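Local structure of hypothetical protein PA2201 (Pseudomonas aeruginosa, 2FEF) at residues A109-Y114 / Y146-Q151; L139-G144 / Q174-R179; H56-P61 / W74-A79; D113-L118 / V169-Q174. The protein is of unknown function but is probably an all-helical immunity protein that protects its cell against a PoNe-type DNase toxin. All coordinates share one frame; numbering follows the deposited sequence.

Interaction 1. Residues A109-Y114 / Y146-Q151; sequences ALWLDY and YPFALQ
Trp-111 and Phe-148 reach toward each other across a helix-helix interface in the interior of this all-helical fold, bridging a CA to CA distance of 9.6 Å between helix 97-127 and helix 146-158. A gap of that width suits two large aromatic residues, and the pair alone makes the contact between 109-114 and 146-151. Trp-111 presents the far side of its six-membered ring, with CH2 over one face of the Phe-148 ring. The planes are inclined at 47° with centroids 5.4 Å apart, so the pair is neither stacked nor edge-to-face. In both residues CG stands anti to the carbonyl carbon, a rotamer that sends each ring out into the gap between the helices, where the two side chains cross at about a right angle. Tryptophan also suits its place because its one polar atom has a partner: NE1 bonds to Ser-84 OG of helix 66-93, which satisfies the indole N-H and would help hold the ring's rotation. Phe-148 packs on Glu-81 and Ser-84 and meets Arg-54 of a second subunit. The phenylalanine engages through CB, CG and CD1, and the closest approach is Trp-111 CZ2 to Phe-148 CD1 at 3.6 Å.

Interaction 2. Residues L139-G144 / Q174-R179; sequences LAPRTG and QFDTDR
Arg-142 and Asp-176 form a salt bridge between two interhelical loops, one carrying a type I beta turn from Ala-140 to Thr-143 and the other an inverse gamma turn centred on Asp-176. The main charged bond runs from Arg-142 NE to Asp-176 OD1 at 2.9 Å, using the syn lone pair; NH2 adds a weak bond to the same oxygen. Guanidinium and carboxylate are nearly coplanar, 26° apart, and the arginine chain, extended from CG to NE, is long enough to span the gap. Its NH1 has a second acid, Glu-197. One water links the loops as well, accepting from Arg-142 N and donating to Asp-176 OD2, so both carboxylate oxygens are used. Within the first loop, Ala-140 O takes both Thr-143 N and Thr-143 OG1, the hydroxyl bond being 2.6 Å long; threonine thus ties the turn together. The van der Waals part belongs to Pro-141, whose phi suits the turn and whose ring covers the carbonyl of Asp-176, an oxygen without a hydrogen-bond partner: CG lies 3.3 Å from Asp-176 O.

Interaction 3. Residues H56-P61 / W74-A79; sequences HGYRQP and WAWGQA
The indole of Trp-76 fits against the backbone and side chains of 56-61, and its NE1 donates to Gly-57 O at 3.0 Å with an N-H...O angle of 164°. The oxygen lies in the indole plane, at the ring's edge, but the donor stands well above the carbonyl plane, 52° out of it, so the bond is nearly straight at the hydrogen without following a lone pair. Asn-72 ND2 also donates to Gly-57 O. Tryptophan suits this point as a large ring with one N-H donor, to which Gly-57 offers its carbonyl.

This is the tight side, and it continues at Tyr-58, where CD1 lies 3.6 Å from Trp-76 CZ2. Those two rings are inclined at only 30° but slid so far apart that they barely overlap. Tyr-58 CG, anti to its own backbone nitrogen, carries the phenol across the indole's outer ring, and its hydroxyl bonds to Asn-10. The contact joins the short helix 56-59, in the connection between helices 35-54 and 66-93, to the second of these in the all-helical N-terminal part of the protein. Phe-52 meets the Trp-76 ring edge-to-face, and Leu-110 and Leu-117 of helix 97-127 add further packing to this buried indole.

Pro-61 makes the looser touch: its CB is 4.0 Å from Trp-76 CZ2. Beyond it, Gln-60 is exposed to solvent and packs on Glu-134 of a third subunit.

Interaction 4. Residues D113-L118 / V169-Q174; sequences DYSRLL and VEEVLQ
Arg-116 leaves helix 97-127 beside Glu-171 and crosses that acid at a slant before pairing with it. Its CB does not point straight at helix 165-172; the chain beyond, extended from CG to NE, carries the tip to the acid. CG, anti to the carbonyl carbon (chi1 -69°), lies 3.3 Å from Glu-171 OE2. CD passes the same oxygen at 3.7 Å. NE then donates to Glu-171 OE2 at 3.1 Å, the oxygen being met on its syn side but 27° out of the carboxylate plane. CZ holds the guanidinium turned 50° from the carboxylate, too far from coplanar for a flat two-pronged pairing; consistent with this, the second bond, NH2 to OE1, is weak and 3.5 Å long. At the other tip, NH1 makes a weak bond to Asp-113 OD1, a secondary pairing, since that carboxylate is bonded to the backbone N of Asp-9 and of Asn-10.

Asp-113, Arg-116 and Glu-171 thus form a salt-bridge network at the partly exposed border of a close helix-helix packing. Deeper in, the backbones approach to 5.4 Å between the CA atoms of Ser-115 and Val-172, a spacing that calls for a small residue. Ser-115 supplies it: CB sits 3.4 Å from Glu-171 O, and OG turns back to hydrogen-bond Leu-112 O in its own helix, which satisfies the buried hydroxyl. Val-172 packs alongside, its branch CG2 4.0 Å from Ser-115 OG.

Overall arrangement
Helix 97-127 carries interactions 1 and 4 and packs on interaction 3. Interactions 1 and 4 share Asp-113 and Tyr-114, with centres about 9 Å apart, and lead to the successive helices 146-158 and 165-172. Interaction 3 comes first along the chain, its centre about 14 Å from that of interaction 4; its Trp-76 packs on Asp-113 and Tyr-114. Interaction 2 joins the loops that follow helices 97-127 and 165-172. Its segments alternate along the chain with those of interactions 1 and 4, and it touches both, but not interaction 3, the centres being about 23 Å apart. Together the contacts tie helices 66-93, 97-127, 146-158 and 165-172 and their loops into one packed helical region.

Interaction 1. Residues A109-Y114 / Y146-Q151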
loop_
_atom_site.group_PDB
_atom_site.type_symbol
_atom_site.label_atom_id
_atom_site.label_comp_id
_atom_site.label_asym_id
_atom_site.label_seq_id
_atom_site.Cartn_x
_atom_site.Cartn_y
_atom_site.Cartn_z
ATOM N N ALA B 109 8.204 9.549 18.296
ATOM C CA ALA B 109 8.717 10.644 17.446
ATOM C C ALA B 109 7.755 10.924 16.310
ATOM O O ALA B 109 7.511 12.057 15.988
ATOM C CB ALA B 109 10.064 10.289 16.875
ATOM N N LEU B 110 7.213 9.884 15.680
ATOM C CA LEU B 110 6.314 10.124 14.561
ATOM C C LEU B 110 5.031 10.811 15.017
ATOM O O LEU B 110 4.543 11.693 14.308
ATOM C CB LEU B 110 6.019 8.842 13.770
ATOM C CG LEU B 110 7.180 8.338 12.902
ATOM C CD1 LEU B 110 6.853 6.871 12.539
ATOM C CD2 LEU B 110 7.431 9.264 11.658
ATOM N N TRP B 111 4.477 10.400 16.171
ATOM C CA TRP B 111 3.303 11.101 16.716
ATOM C C TRP B 111 3.564 12.600 17.012
ATOM O O TRP B 111 2.744 13.465 16.671
ATOM C CB TRP B 111 2.779 10.380 17.963
ATOM C CG TRP B 111 1.889 9.201 17.646
ATOM C CD1 TRP B 111 2.249 7.863 17.652
ATOM C CD2 TRP B 111 0.518 9.248 17.245
ATOM N NE1 TRP B 111 1.160 7.091 17.313
ATOM C CE2 TRP B 111 0.099 7.913 17.022
ATOM C CE3 TRP B 111 -0.397 10.298 17.007
ATOM C CZ2 TRP B 111 -1.220 7.593 16.630
ATOM C CZ3 TRP B 111 -1.701 9.984 16.627
ATOM C CH2 TRP B 111 -2.092 8.632 16.424
ATOM N N LEU B 112 4.710 12.879 17.634
ATOM C CA LEU B 112 5.151 14.238 17.934
ATOM C C LEU B 112 5.366 15.045 16.649
ATOM O O LEU B 112 4.848 16.161 16.540
ATOM C CB LEU B 112 6.465 14.175 18.708
ATOM C CG LEU B 112 7.025 15.499 19.192
ATOM C CD1 LEU B 112 5.988 16.187 20.085
ATOM C CD2 LEU B 112 8.325 15.234 19.931
ATOM N N ASP B 113 6.117 14.484 15.687
ATOM C CA ASP B 113 6.298 15.141 14.355
ATOM C C ASP B 113 4.987 15.394 13.645
ATOM O O ASP B 113 4.773 16.483 13.078
ATOM C CB ASP B 113 7.253 14.342 13.444
ATOM C CG ASP B 113 8.716 14.289 14.009
ATOM O OD1 ASP B 113 9.089 15.073 14.912
ATOM O OD2 ASP B 113 9.498 13.475 13.525
ATOM N N TYR B 114 4.106 14.392 13.637
ATOM C CA TYR B 114 2.769 14.609 13.104
ATOM C C TYR B 114 2.104 15.830 13.732
ATOM O O TYR B 114 1.594 16.698 13.018
ATOM C CB TYR B 114 1.901 13.343 13.277
ATOM C CG TYR B 114 0.391 13.539 13.198
ATOM C CD1 TYR B 114 -0.209 14.199 12.125
ATOM C CD2 TYR B 114 -0.451 12.997 14.193
ATOM C CE1 TYR B 114 -1.597 14.373 12.073
ATOM C CE2 TYR B 114 -1.832 13.149 14.127
ATOM C CZ TYR B 114 -2.398 13.832 13.081
ATOM O OH TYR B 114 -3.774 13.989 12.981
ATOM N N TYR B 146 -8.473 7.052 21.730
ATOM C CA TYR B 146 -7.909 6.854 23.082
ATOM C C TYR B 146 -6.860 5.726 23.167
ATOM O O TYR B 146 -5.851 5.915 23.814
ATOM C CB TYR B 146 -9.021 6.570 24.096
ATOM C CG TYR B 146 -8.595 6.619 25.552
ATOM C CD1 TYR B 146 -8.601 7.838 26.263
ATOM C CD2 TYR B 146 -8.257 5.446 26.253
ATOM C CE1 TYR B 146 -8.246 7.895 27.612
ATOM C CE2 TYR B 146 -7.891 5.501 27.595
ATOM C CZ TYR B 146 -7.900 6.709 28.272
ATOM O OH TYR B 146 -7.542 6.752 29.599
ATOM N N PRO B 147 -7.102 4.561 22.531
ATOM C CA PRO B 147 -6.073 3.506 22.661
ATOM C C PRO B 147 -4.668 3.938 22.195
ATOM O O PRO B 147 -3.713 3.430 22.702
ATOM C CB PRO B 147 -6.586 2.393 21.756
ATOM C CG PRO B 147 -8.100 2.576 21.747
ATOM C CD PRO B 147 -8.241 4.102 21.711
ATOM N N PHE B 148 -4.540 4.824 21.199
ATOM C CA PHE B 148 -3.175 5.276 20.827
ATOM C C PHE B 148 -2.558 6.114 21.920
ATOM O O PHE B 148 -1.321 6.112 22.101
ATOM C CB PHE B 148 -3.192 6.128 19.517
ATOM C CG PHE B 148 -3.607 5.346 18.310
ATOM C CD1 PHE B 148 -2.723 4.475 17.693
ATOM C CD2 PHE B 148 -4.890 5.520 17.760
ATOM C CE1 PHE B 148 -3.101 3.741 16.537
ATOM C CE2 PHE B 148 -5.295 4.803 16.577
ATOM C CZ PHE B 148 -4.398 3.909 15.985
ATOM N N ALA B 149 -3.392 6.890 22.629
ATOM C CA ALA B 149 -2.853 7.720 23.728
ATOM C C ALA B 149 -2.466 6.791 24.905
ATOM O O ALA B 149 -1.414 6.969 25.544
ATOM C CB ALA B 149 -3.864 8.771 24.175
ATOM N N LEU B 150 -3.308 5.796 25.165
ATOM C CA LEU B 150 -3.009 4.771 26.193
ATOM C C LEU B 150 -1.668 4.112 25.857
ATOM O O LEU B 150 -0.801 4.001 26.726
ATOM C CB LEU B 150 -4.124 3.693 26.246
ATOM C CG LEU B 150 -3.808 2.476 27.147
ATOM C CD1 LEU B 150 -3.618 2.962 28.584
ATOM C CD2 LEU B 150 -4.966 1.508 27.019
ATOM N N GLN B 151 -1.501 3.673 24.598
ATOM C CA GLN B 151 -0.246 3.028 24.192
ATOM C C GLN B 151 0.957 3.974 24.414
ATOM O O GLN B 151 1.996 3.568 24.933
ATOM C CB GLN B 151 -0.273 2.636 22.690
ATOM C CG GLN B 151 0.979 1.789 22.320
ATOM C CD GLN B 151 1.232 1.721 20.836
ATOM O OE1 GLN B 151 1.678 2.702 20.229
ATOM N NE2 GLN B 151 0.979 0.551 20.244
#

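Interaction 2. Residues L139-G144 / Q174-R179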
loop_
_atom_site.group_PDB
_atom_site.type_symbol
_atom_site.label_atom_id
_atom_site.label_comp_id
_atom_site.label_asym_id
_atom_site.label_seq_id
_atom_site.Cartn_x
_atom_site.Cartn_y
_atom_site.Cartn_z
ATOM N N LEU B 139 -4.037 13.882 18.534
ATOM C CA LEU B 139 -4.639 12.685 19.110
ATOM C C LEU B 139 -5.701 13.126 20.101
ATOM O O LEU B 139 -5.408 13.768 21.109
ATOM C CB LEU B 139 -3.561 11.798 19.757
ATOM C CG LEU B 139 -3.787 10.306 19.995
ATOM C CD1 LEU B 139 -4.435 9.575 18.806
ATOM C CD2 LEU B 139 -2.456 9.659 20.385
ATOM N N ALA B 140 -6.952 12.794 19.796
ATOM C CA ALA B 140 -8.097 13.263 20.584
ATOM C C ALA B 140 -8.593 12.122 21.448
ATOM O O ALA B 140 -9.339 11.262 20.953
ATOM C CB ALA B 140 -9.205 13.727 19.668
ATOM N N PRO B 141 -8.171 12.089 22.727
ATOM C CA PRO B 141 -8.426 10.922 23.572
ATOM C C PRO B 141 -9.901 10.762 23.943
ATOM O O PRO B 141 -10.316 9.686 24.295
ATOM C CB PRO B 141 -7.608 11.231 24.830
ATOM C CG PRO B 141 -6.542 12.120 24.358
ATOM C CD PRO B 141 -7.341 13.069 23.452
ATOM N N ARG B 142 -10.700 11.826 23.817
ATOM C CA ARG B 142 -12.144 11.698 24.116
ATOM C C ARG B 142 -12.874 10.829 23.094
ATOM O O ARG B 142 -13.986 10.318 23.365
ATOM C CB ARG B 142 -12.801 13.089 24.220
ATOM C CG ARG B 142 -12.512 13.763 25.555
ATOM C CD ARG B 142 -12.947 15.254 25.527
ATOM N NE ARG B 142 -12.358 15.975 26.653
ATOM C CZ ARG B 142 -12.892 16.025 27.867
ATOM N NH1 ARG B 142 -14.049 15.422 28.118
ATOM N NH2 ARG B 142 -12.275 16.677 28.837
ATOM N N THR B 143 -12.264 10.681 21.918
ATOM C CA THR B 143 -12.816 9.858 20.847
ATOM C C THR B 143 -12.294 8.409 20.879
ATOM O O THR B 143 -11.587 8.017 21.796
ATOM C CB THR B 143 -12.450 10.437 19.511
ATOM O OG1 THR B 143 -11.040 10.274 19.297
ATOM C CG2 THR B 143 -12.802 11.942 19.466
ATOM N N GLY B 144 -12.603 7.653 19.828
ATOM C CA GLY B 144 -12.077 6.298 19.650
ATOM C C GLY B 144 -10.563 6.196 19.515
ATOM O O GLY B 144 -10.041 5.095 19.458
ATOM N N GLN B 174 -2.483 17.821 23.663
ATOM C CA GLN B 174 -2.832 19.184 24.107
ATOM C C GLN B 174 -3.443 19.153 25.506
ATOM O O GLN B 174 -4.437 19.838 25.790
ATOM C CB GLN B 174 -3.753 19.891 23.095
ATOM C CG GLN B 174 -3.154 19.996 21.699
ATOM C CD GLN B 174 -4.012 20.817 20.731
ATOM O OE1 GLN B 174 -5.065 21.352 21.094
ATOM N NE2 GLN B 174 -3.560 20.910 19.494
ATOM N N PHE B 175 -2.842 18.330 26.377
ATOM C CA PHE B 175 -3.262 18.175 27.760
ATOM C C PHE B 175 -4.714 17.751 27.962
ATOM O O PHE B 175 -5.253 17.904 29.047
ATOM C CB PHE B 175 -2.917 19.423 28.605
ATOM C CG PHE B 175 -1.482 19.462 29.060
ATOM C CD1 PHE B 175 -1.073 18.745 30.186
ATOM C CD2 PHE B 175 -0.552 20.223 28.386
ATOM C CE1 PHE B 175 0.252 18.794 30.614
ATOM C CE2 PHE B 175 0.776 20.279 28.804
ATOM C CZ PHE B 175 1.179 19.555 29.898
ATOM N N ASP B 176 -5.330 17.185 26.932
ATOM C CA ASP B 176 -6.719 16.700 27.050
ATOM C C ASP B 176 -6.669 15.237 27.534
ATOM O O ASP B 176 -6.933 14.301 26.788
ATOM C CB ASP B 176 -7.448 16.840 25.700
ATOM C CG ASP B 176 -8.985 16.650 25.804
ATOM O OD1 ASP B 176 -9.549 16.634 26.918
ATOM O OD2 ASP B 176 -9.624 16.515 24.740
ATOM N N THR B 177 -6.324 15.075 28.803
ATOM C CA THR B 177 -6.112 13.787 29.406
ATOM C C THR B 177 -7.210 13.560 30.448
ATOM O O THR B 177 -7.751 14.538 31.001
ATOM C CB THR B 177 -4.745 13.755 30.112
ATOM O OG1 THR B 177 -4.607 14.932 30.925
ATOM C CG2 THR B 177 -3.613 13.736 29.092
ATOM N N ASP B 178 -7.543 12.289 30.691
ATOM C CA ASP B 178 -8.481 11.899 31.741
ATOM C C ASP B 178 -7.766 11.264 32.935
ATOM O O ASP B 178 -6.536 11.313 33.010
ATOM C CB ASP B 178 -9.595 10.988 31.175
ATOM C CG ASP B 178 -9.130 9.565 30.874
ATOM O OD1 ASP B 178 -7.907 9.305 30.716
ATOM O OD2 ASP B 178 -10.023 8.687 30.759
ATOM N N ARG B 179 -8.513 10.668 33.866
ATOM C CA ARG B 179 -7.918 10.223 35.124
ATOM C C ARG B 179 -6.784 9.216 34.897
ATOM O O ARG B 179 -5.674 9.389 35.411
ATOM C CB ARG B 179 -8.966 9.630 36.055
ATOM C CG ARG B 179 -8.376 9.159 37.420
ATOM C CD ARG B 179 -9.466 8.824 38.411
ATOM N NE ARG B 179 -10.058 10.015 39.002
ATOM C CZ ARG B 179 -11.062 9.995 39.881
ATOM N NH1 ARG B 179 -11.593 8.837 40.249
ATOM N NH2 ARG B 179 -11.535 11.135 40.386
HETATM O O HOH W 1 -10.312 14.449 22.827
#

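Interaction 3. Residues H56-P61 / W74-A79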
loop_
_atom_site.group_PDB
_atom_site.type_symbol
_atom_site.label_atom_id
_atom_site.label_comp_id
_atom_site.label_asym_id
_atom_site.label_seq_id
_atom_site.Cartn_x
_atom_site.Cartn_y
_atom_site.Cartn_z
ATOM N N HIS B 56 7.246 11.960 -1.097
ATOM C CA HIS B 56 7.651 13.358 -1.103
ATOM C C HIS B 56 7.247 14.057 0.190
ATOM O O HIS B 56 8.016 14.822 0.728
ATOM C CB HIS B 56 7.028 14.094 -2.289
ATOM C CG HIS B 56 7.536 15.490 -2.441
ATOM N ND1 HIS B 56 6.881 16.579 -1.910
ATOM C CD2 HIS B 56 8.671 15.967 -2.994
ATOM C CE1 HIS B 56 7.571 17.676 -2.164
ATOM N NE2 HIS B 56 8.659 17.335 -2.830
ATOM N N GLY B 57 6.063 13.739 0.713
ATOM C CA GLY B 57 5.581 14.425 1.931
ATOM C C GLY B 57 6.376 14.087 3.181
ATOM O O GLY B 57 6.466 14.885 4.096
ATOM N N TYR B 58 6.983 12.907 3.225
ATOM C CA TYR B 58 7.951 12.626 4.292
ATOM C C TYR B 58 9.315 13.319 4.040
ATOM O O TYR B 58 9.900 13.919 4.931
ATOM C CB TYR B 58 8.159 11.125 4.435
ATOM C CG TYR B 58 9.181 10.768 5.485
ATOM C CD1 TYR B 58 8.868 10.854 6.836
ATOM C CD2 TYR B 58 10.478 10.402 5.122
ATOM C CE1 TYR B 58 9.824 10.529 7.820
ATOM C CE2 TYR B 58 11.444 10.088 6.090
ATOM C CZ TYR B 58 11.098 10.155 7.428
ATOM O OH TYR B 58 12.052 9.860 8.364
ATOM N N ARG B 59 9.832 13.202 2.834
ATOM C CA ARG B 59 11.188 13.643 2.550
ATOM C C ARG B 59 11.319 15.164 2.422
ATOM O O ARG B 59 12.407 15.715 2.606
ATOM C CB ARG B 59 11.667 13.003 1.264
ATOM C CG ARG B 59 11.986 11.489 1.390
ATOM C CD ARG B 59 12.936 11.143 0.240
ATOM N NE ARG B 59 12.289 10.287 -0.728
ATOM C CZ ARG B 59 12.747 9.976 -1.943
ATOM N NH1 ARG B 59 13.876 10.482 -2.426
ATOM N NH2 ARG B 59 12.040 9.145 -2.682
ATOM N N GLN B 60 10.227 15.830 2.064
ATOM C CA GLN B 60 10.193 17.277 1.939
ATOM C C GLN B 60 8.918 17.779 2.572
ATOM O O GLN B 60 8.028 18.231 1.855
ATOM C CB GLN B 60 10.212 17.694 0.458
ATOM C CG GLN B 60 11.356 17.131 -0.346
ATOM C CD GLN B 60 12.636 17.905 -0.147
ATOM O OE1 GLN B 60 12.622 19.050 0.338
ATOM N NE2 GLN B 60 13.764 17.296 -0.537
ATOM N N PRO B 61 8.814 17.706 3.907
ATOM C CA PRO B 61 7.540 18.017 4.544
ATOM C C PRO B 61 7.236 19.508 4.597
ATOM O O PRO B 61 6.150 19.884 4.997
ATOM C CB PRO B 61 7.711 17.466 5.964
ATOM C CG PRO B 61 9.149 17.459 6.196
ATOM C CD PRO B 61 9.854 17.343 4.892
ATOM N N TRP B 74 -1.945 14.834 7.639
ATOM C CA TRP B 74 -2.779 13.639 7.804
ATOM C C TRP B 74 -2.047 12.359 7.396
ATOM O O TRP B 74 -2.237 11.320 8.021
ATOM C CB TRP B 74 -4.124 13.798 7.089
ATOM C CG TRP B 74 -4.997 14.927 7.666
ATOM C CD1 TRP B 74 -5.092 15.305 8.998
ATOM C CD2 TRP B 74 -5.900 15.776 6.953
ATOM N NE1 TRP B 74 -5.989 16.353 9.125
ATOM C CE2 TRP B 74 -6.484 16.666 7.890
ATOM C CE3 TRP B 74 -6.263 15.883 5.614
ATOM C CZ2 TRP B 74 -7.430 17.636 7.524
ATOM C CZ3 TRP B 74 -7.210 16.873 5.232
ATOM C CH2 TRP B 74 -7.771 17.740 6.193
ATOM N N ALA B 75 -1.196 12.443 6.369
ATOM C CA ALA B 75 -0.394 11.279 5.927
ATOM C C ALA B 75 0.603 10.874 7.037
ATOM O O ALA B 75 0.778 9.695 7.370
ATOM C CB ALA B 75 0.333 11.609 4.612
ATOM N N TRP B 76 1.206 11.864 7.668
ATOM C CA TRP B 76 2.080 11.605 8.794
ATOM C C TRP B 76 1.330 10.995 9.953
ATOM O O TRP B 76 1.861 10.143 10.632
ATOM C CB TRP B 76 2.768 12.900 9.273
ATOM C CG TRP B 76 3.972 13.336 8.453
ATOM C CD1 TRP B 76 3.972 13.841 7.173
ATOM C CD2 TRP B 76 5.335 13.332 8.883
ATOM N NE1 TRP B 76 5.259 14.137 6.785
ATOM C CE2 TRP B 76 6.116 13.822 7.812
ATOM C CE3 TRP B 76 5.976 12.923 10.070
ATOM C CZ2 TRP B 76 7.524 13.975 7.901
ATOM C CZ3 TRP B 76 7.374 13.067 10.162
ATOM C CH2 TRP B 76 8.135 13.572 9.067
ATOM N N GLY B 77 0.130 11.491 10.224
ATOM C CA GLY B 77 -0.693 10.912 11.291
ATOM C C GLY B 77 -1.013 9.444 11.034
ATOM O O GLY B 77 -0.985 8.636 11.941
ATOM N N GLN B 78 -1.285 9.104 9.781
ATOM C CA GLN B 78 -1.506 7.687 9.431
ATOM C C GLN B 78 -0.245 6.874 9.638
ATOM O O GLN B 78 -0.316 5.750 10.134
ATOM C CB GLN B 78 -2.050 7.511 8.017
ATOM C CG GLN B 78 -2.527 6.000 7.792
ATOM C CD GLN B 78 -3.547 5.848 6.687
ATOM O OE1 GLN B 78 -3.790 6.780 5.859
ATOM N NE2 GLN B 78 -4.174 4.680 6.655
ATOM N N ALA B 79 0.908 7.414 9.253
ATOM C CA ALA B 79 2.166 6.723 9.526
ATOM C C ALA B 79 2.410 6.487 11.019
ATOM O O ALA B 79 2.918 5.428 11.417
ATOM C CB ALA B 79 3.344 7.536 8.947
#

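Interaction 4. Residues D113-L118 / V169-Q174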
loop_
_atom_site.group_PDB
_atom_site.type_symbol
_atom_site.label_atom_id
_atom_site.label_comp_id
_atom_site.label_asym_id
_atom_site.label_seq_id
_atom_site.Cartn_x
_atom_site.Cartn_y
_atom_site.Cartn_z
ATOM N N ASP B 113 6.117 14.484 15.687
ATOM C CA ASP B 113 6.298 15.141 14.355
ATOM C C ASP B 113 4.987 15.394 13.645
ATOM O O ASP B 113 4.773 16.483 13.078
ATOM C CB ASP B 113 7.253 14.342 13.444
ATOM C CG ASP B 113 8.716 14.289 14.009
ATOM O OD1 ASP B 113 9.089 15.073 14.912
ATOM O OD2 ASP B 113 9.498 13.475 13.525
ATOM N N TYR B 114 4.106 14.392 13.637
ATOM C CA TYR B 114 2.769 14.609 13.104
ATOM C C TYR B 114 2.104 15.830 13.732
ATOM O O TYR B 114 1.594 16.698 13.018
ATOM C CB TYR B 114 1.901 13.343 13.277
ATOM C CG TYR B 114 0.391 13.539 13.198
ATOM C CD1 TYR B 114 -0.209 14.199 12.125
ATOM C CD2 TYR B 114 -0.451 12.997 14.193
ATOM C CE1 TYR B 114 -1.597 14.373 12.073
ATOM C CE2 TYR B 114 -1.832 13.149 14.127
ATOM C CZ TYR B 114 -2.398 13.832 13.081
ATOM O OH TYR B 114 -3.774 13.989 12.981
ATOM N N SER B 115 2.075 15.887 15.060
ATOM C CA SER B 115 1.387 16.999 15.730
ATOM C C SER B 115 2.008 18.359 15.349
ATOM O O SER B 115 1.313 19.376 15.232
ATOM C CB SER B 115 1.440 16.798 17.254
ATOM O OG SER B 115 2.731 17.136 17.807
ATOM N N ARG B 116 3.326 18.388 15.174
ATOM C CA ARG B 116 4.005 19.660 14.824
ATOM C C ARG B 116 3.678 20.107 13.413
ATOM O O ARG B 116 3.473 21.310 13.152
ATOM C CB ARG B 116 5.510 19.525 14.985
ATOM C CG ARG B 116 5.926 19.386 16.452
ATOM C CD ARG B 116 7.330 18.858 16.504
ATOM N NE ARG B 116 7.863 18.883 17.857
ATOM C CZ ARG B 116 8.914 18.166 18.244
ATOM N NH1 ARG B 116 9.509 17.333 17.385
ATOM N NH2 ARG B 116 9.343 18.250 19.501
ATOM N N LEU B 117 3.579 19.145 12.492
ATOM C CA LEU B 117 3.246 19.471 11.092
ATOM C C LEU B 117 1.780 19.856 11.001
ATOM O O LEU B 117 1.405 20.734 10.216
ATOM C CB LEU B 117 3.566 18.284 10.147
ATOM C CG LEU B 117 5.071 17.977 10.064
ATOM C CD1 LEU B 117 5.299 16.668 9.377
ATOM C CD2 LEU B 117 5.755 19.096 9.274
ATOM N N LEU B 118 0.963 19.205 11.830
ATOM C CA LEU B 118 -0.460 19.528 11.877
ATOM C C LEU B 118 -0.619 20.953 12.394
ATOM O O LEU B 118 -1.367 21.729 11.811
ATOM C CB LEU B 118 -1.234 18.549 12.781
ATOM C CG LEU B 118 -2.752 18.752 12.883
ATOM C CD1 LEU B 118 -3.433 18.596 11.526
ATOM C CD2 LEU B 118 -3.326 17.735 13.919
ATOM N N VAL B 169 2.190 14.553 25.841
ATOM C CA VAL B 169 1.006 15.143 26.468
ATOM C C VAL B 169 0.762 16.595 26.002
ATOM O O VAL B 169 -0.357 16.949 25.643
ATOM C CB VAL B 169 1.089 15.018 27.984
ATOM C CG1 VAL B 169 -0.033 15.736 28.643
ATOM C CG2 VAL B 169 1.044 13.477 28.388
ATOM N N GLU B 170 1.796 17.435 25.996
ATOM C CA GLU B 170 1.590 18.822 25.541
ATOM C C GLU B 170 1.203 18.948 24.052
ATOM O O GLU B 170 0.223 19.624 23.706
ATOM C CB GLU B 170 2.809 19.713 25.816
ATOM C CG GLU B 170 2.617 21.106 25.164
ATOM C CD GLU B 170 3.717 22.068 25.459
ATOM O OE1 GLU B 170 4.835 21.612 25.725
ATOM O OE2 GLU B 170 3.452 23.291 25.413
ATOM N N GLU B 171 2.005 18.354 23.182
ATOM C CA GLU B 171 1.935 18.646 21.749
ATOM C C GLU B 171 0.939 17.739 21.016
ATOM O O GLU B 171 0.230 18.189 20.103
ATOM C CB GLU B 171 3.310 18.533 21.102
ATOM C CG GLU B 171 4.404 19.413 21.768
ATOM C CD GLU B 171 5.673 19.627 20.901
ATOM O OE1 GLU B 171 6.804 19.611 21.460
ATOM O OE2 GLU B 171 5.557 19.827 19.663
ATOM N N VAL B 172 0.904 16.470 21.408
ATOM C CA VAL B 172 0.046 15.497 20.720
ATOM C C VAL B 172 -1.366 15.491 21.319
ATOM O O VAL B 172 -2.363 15.442 20.563
ATOM C CB VAL B 172 0.649 14.049 20.700
ATOM C CG1 VAL B 172 -0.193 13.111 19.821
ATOM C CG2 VAL B 172 2.098 14.051 20.204
ATOM N N LEU B 173 -1.465 15.504 22.656
ATOM C CA LEU B 173 -2.776 15.424 23.310
ATOM C C LEU B 173 -3.337 16.788 23.688
ATOM O O LEU B 173 -4.512 16.879 24.038
ATOM C CB LEU B 173 -2.735 14.513 24.568
ATOM C CG LEU B 173 -2.051 13.157 24.459
ATOM C CD1 LEU B 173 -2.221 12.366 25.797
ATOM C CD2 LEU B 173 -2.550 12.340 23.304
ATOM N N GLN B 174 -2.483 17.821 23.663
ATOM C CA GLN B 174 -2.832 19.184 24.107
ATOM C C GLN B 174 -3.443 19.153 25.506
ATOM O O GLN B 174 -4.437 19.838 25.790
ATOM C CB GLN B 174 -3.753 19.891 23.095
ATOM C CG GLN B 174 -3.154 19.996 21.699
ATOM C CD GLN B 174 -4.012 20.817 20.731
ATOM O OE1 GLN B 174 -5.065 21.352 21.094
ATOM N NE2 GLN B 174 -3.560 20.910 19.494
#